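Local coordinates for ProQ/FinO domain-containing protein (Neisseria meningitidis, PDB 3MW6) that probably binds RNA, as a FinO-like RNA chaperone of the ProQ/FinO family, at residues A[28-31]-A[32-36]; A[53-56]-A[57-61]. One frame throughout, in Å; residues are numbered along the deposited sequence.

Interaction 1. Residues A[28-31]-A[32-36]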
# COMPACT_ATOMS: atom_id res chain seq x y z
N GLU A 28 -8.32 14.20 -16.39
CA GLU A 28 -7.04 14.65 -16.90
C GLU A 28 -6.58 15.90 -16.15
O GLU A 28 -5.41 16.02 -15.81
CB GLU A 28 -7.12 14.93 -18.39
CG GLU A 28 -7.18 13.69 -19.24
CD GLU A 28 -7.78 13.95 -20.60
OE1 GLU A 28 -8.06 15.13 -20.90
OE2 GLU A 28 -7.99 12.97 -21.36
N MSE A 29 -7.50 16.83 -15.90
CA MSE A 29 -7.12 18.08 -15.25
C MSE A 29 -6.58 17.83 -13.84
O MSE A 29 -5.64 18.50 -13.39
CB MSE A 29 -8.29 19.07 -15.19
CG MSE A 29 -8.76 19.65 -16.53
SE MSE A 29 -10.58 20.41 -16.43
CE MSE A 29 -10.15 22.07 -15.46
N ILE A 30 -7.19 16.86 -13.15
CA ILE A 30 -6.82 16.57 -11.77
C ILE A 30 -5.43 15.99 -11.69
O ILE A 30 -4.62 16.38 -10.84
CB ILE A 30 -7.80 15.59 -11.10
CG1 ILE A 30 -9.17 16.26 -10.94
CG2 ILE A 30 -7.26 15.16 -9.75
CD1 ILE A 30 -10.24 15.34 -10.40
N ALA A 31 -5.15 15.07 -12.60
CA ALA A 31 -3.86 14.40 -12.68
C ALA A 31 -2.77 15.41 -13.01
O ALA A 31 -1.75 15.48 -12.32
CB ALA A 31 -3.89 13.28 -13.73
N ASP A 32 -2.99 16.23 -14.03
CA ASP A 32 -2.03 17.28 -14.40
C ASP A 32 -1.80 18.23 -13.23
O ASP A 32 -0.66 18.58 -12.91
CB ASP A 32 -2.48 18.06 -15.64
CG ASP A 32 -2.48 17.21 -16.90
OD1 ASP A 32 -1.96 16.06 -16.88
OD2 ASP A 32 -3.02 17.69 -17.92
N HIS A 33 -2.87 18.65 -12.57
CA HIS A 33 -2.70 19.49 -11.40
C HIS A 33 -1.78 18.81 -10.38
O HIS A 33 -0.78 19.36 -9.96
CB HIS A 33 -4.04 19.85 -10.74
CG HIS A 33 -3.88 20.72 -9.53
ND1 HIS A 33 -3.86 22.09 -9.59
CD2 HIS A 33 -3.69 20.40 -8.23
CE1 HIS A 33 -3.67 22.59 -8.38
NE2 HIS A 33 -3.57 21.58 -7.53
N ILE A 34 -2.11 17.58 -10.02
CA ILE A 34 -1.41 16.87 -8.95
C ILE A 34 0.05 16.55 -9.27
O ILE A 34 0.93 16.75 -8.43
CB ILE A 34 -2.17 15.57 -8.56
CG1 ILE A 34 -3.27 15.89 -7.54
CG2 ILE A 34 -1.23 14.53 -8.03
CD1 ILE A 34 -4.32 14.80 -7.45
N TYR A 35 0.31 16.04 -10.46
CA TYR A 35 1.69 15.72 -10.83
C TYR A 35 2.51 16.98 -11.07
O TYR A 35 3.73 16.94 -10.98
CB TYR A 35 1.75 14.83 -12.09
CG TYR A 35 1.39 13.40 -11.84
CD1 TYR A 35 0.21 12.86 -12.34
CD2 TYR A 35 2.22 12.57 -11.09
CE1 TYR A 35 -0.13 11.54 -12.12
CE2 TYR A 35 1.89 11.25 -10.87
CZ TYR A 35 0.70 10.75 -11.39
OH TYR A 35 0.35 9.44 -11.17
N GLY A 36 1.83 18.08 -11.38
CA GLY A 36 2.48 19.35 -11.65
C GLY A 36 2.83 20.07 -10.36
O GLY A 36 3.92 20.61 -10.22

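Interaction 2. Residues A[53-56]-A[57-61]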
# COMPACT_ATOMS: atom_id res chain seq x y z
N GLN A 53 -7.78 12.17 1.73
CA GLN A 53 -8.48 13.28 2.40
C GLN A 53 -7.72 14.61 2.28
O GLN A 53 -8.33 15.67 2.15
CB GLN A 53 -8.74 12.95 3.88
CG GLN A 53 -9.65 11.75 4.11
CD GLN A 53 -11.07 11.99 3.61
OE1 GLN A 53 -11.63 13.08 3.77
NE2 GLN A 53 -11.67 10.96 3.02
N ASP A 54 -6.39 14.57 2.31
CA ASP A 54 -5.62 15.80 2.14
C ASP A 54 -5.80 16.41 0.76
O ASP A 54 -5.91 17.63 0.61
CB ASP A 54 -4.14 15.54 2.39
CG ASP A 54 -3.87 15.08 3.80
OD1 ASP A 54 -4.65 15.45 4.70
OD2 ASP A 54 -2.89 14.34 3.99
N LEU A 55 -5.82 15.56 -0.26
CA LEU A 55 -6.04 16.01 -1.64
C LEU A 55 -7.43 16.61 -1.78
O LEU A 55 -7.60 17.67 -2.38
CB LEU A 55 -5.87 14.83 -2.62
CG LEU A 55 -4.47 14.36 -3.00
CD1 LEU A 55 -4.57 13.10 -3.88
CD2 LEU A 55 -3.76 15.48 -3.74
N ILE A 56 -8.42 15.94 -1.21
CA ILE A 56 -9.81 16.40 -1.30
C ILE A 56 -9.96 17.76 -0.68
O ILE A 56 -10.56 18.66 -1.28
CB ILE A 56 -10.77 15.40 -0.63
CG1 ILE A 56 -10.99 14.20 -1.56
CG2 ILE A 56 -12.09 16.10 -0.28
CD1 ILE A 56 -11.66 12.99 -0.89
N ALA A 57 -9.41 17.92 0.52
CA ALA A 57 -9.43 19.19 1.22
C ALA A 57 -8.67 20.28 0.44
O ALA A 57 -9.12 21.42 0.38
CB ALA A 57 -8.85 19.01 2.61
N ALA A 58 -7.55 19.93 -0.18
CA ALA A 58 -6.74 20.93 -0.89
C ALA A 58 -7.28 21.29 -2.28
O ALA A 58 -6.91 22.31 -2.86
CB ALA A 58 -5.27 20.45 -1.00
N LEU A 59 -8.13 20.43 -2.83
CA LEU A 59 -8.66 20.64 -4.18
C LEU A 59 -10.19 20.71 -4.18
O LEU A 59 -10.85 19.79 -4.67
CB LEU A 59 -8.22 19.51 -5.12
CG LEU A 59 -6.73 19.15 -5.18
CD1 LEU A 59 -6.51 18.02 -6.17
CD2 LEU A 59 -5.94 20.35 -5.57
N PRO A 60 -10.76 21.80 -3.64
CA PRO A 60 -12.22 21.86 -3.62
C PRO A 60 -12.81 22.12 -5.00
O PRO A 60 -14.01 21.90 -5.21
CB PRO A 60 -12.51 23.02 -2.65
CG PRO A 60 -11.26 23.84 -2.65
CD PRO A 60 -10.13 22.87 -2.86
N GLN A 61 -11.98 22.56 -5.94
CA GLN A 61 -12.46 22.84 -7.30
C GLN A 61 -12.71 21.59 -8.14
O GLN A 61 -13.02 21.68 -9.33
CB GLN A 61 -11.48 23.78 -8.04
CG GLN A 61 -10.14 23.17 -8.41
CD GLN A 61 -9.14 23.19 -7.27
OE1 GLN A 61 -9.47 22.88 -6.12
NE2 GLN A 61 -7.91 23.55 -7.58

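Interaction 1. Residues A[28-31]-A[32-36]
Two successive turns of the amphipathic helix 23-37 meet here, with Ile30 packed alongside Ile34 on the buried side and Ala31 against Tyr35 one residue further round. Ile30 and Ile34 lie side by side and point the same way, CG2 of Ile30 reaching CD1 of Ile34 at 3.8 Å. With CG1 of Ile30 beside the backbone N (chi1 -67°), the CG2 methyl is the branch anti to N and beside the carbonyl carbon, where it meets Ile34. Branched, wholly apolar side chains suit this side, because Leu66, Ile67 and Val70 of helix 64-76 cover Ile30, while Phe41 packs on Ile34.

The small methyl of Ala31 is touched by Val70 of helix 64-76; within the helix, its CB lies 4.3 Å from CD1 of Tyr35. The tyrosine ring passes obliquely by Ala31 O, CD1 being 3.3 Å from that oxygen. Its hydroxyl is hydrogen-bonded to ND1 of His74, so the ring ties the helix to helix 64-76 at its polar end too.

Four i to i+4 backbone bonds join the two segments. The bond from Tyr35 N to Ala31 O, 2.8 Å long, is almost straight at 177°. Glu28 and Asp32 occupy the exposed side; their like-charged carboxylates do not touch, Glu28 OE1 being 6.4 Å from Asp32 OD2. This is the i, i+4 pattern of an amphipathic alpha-helix packed in the helical ProQ/FinO domain.

Interaction 2. Residues A[53-56]-A[57-61]
The backbone of 53-56 is regular alpha-helix and runs on through Ala57 and Ala58, after which Leu59 is the first residue to depart from helical backbone angles. The bonds record this change. Ala57 N gives a good one to Gln53 O, 3.0 Å long, and Ala58 N another to Asp54 O at 2.9 Å. Leu59 N then divides itself between two carbonyls, both weakly: Leu55 O at 2.8 Å, with an N-H...O angle of 128°, and Ile56 O at 3.4 Å. Pro60 follows; its ring nitrogen has no hydrogen to offer, so it cannot continue the backbone pattern.

Among the side chains, Leu55 and Leu59 carry the apolar side. CD2 of Leu55 is 4.5 Å from CD1 of Leu59; both leucines also touch Ile34 of helix 23-37 and Ile67 of helix 64-76. Leu59 CG lies anti to its carbonyl carbon and beside its backbone N (chi1 -51°), which brings it to 3.3 Å from Leu55 O. On the exposed side the compact alanines need little room, the CB of Ala57 resting 3.4 Å from Gln53 O and that of Ala58 near Asp54 O. Gradual weakening of the bonds, a leucine still anchored in the core and a proline just beyond it mark the C-terminal end of an alpha-helix.

Overall arrangement
Interaction 1 lies within helix 23-37 and interaction 2 at the end of helix 51-58, their centres about 13 Å apart, and the two meet directly through their apolar sides. Ile34 CD1 packs on Leu55 CD2 at 3.8 Å and also touches Leu59, while the ring of His33 borders Leu59. Helix 64-76 contributes Ile67 to both, touching Ile30 in one and both leucines in the other, so three helices share one hydrophobic core. Each contact has two buried residues, but 53-61 is the more exposed and lies farther from the chain centre. Its backbone bonding weakens at Leu59, whereas 28-36 keeps full helical bonding and adds a polar tie through Tyr35.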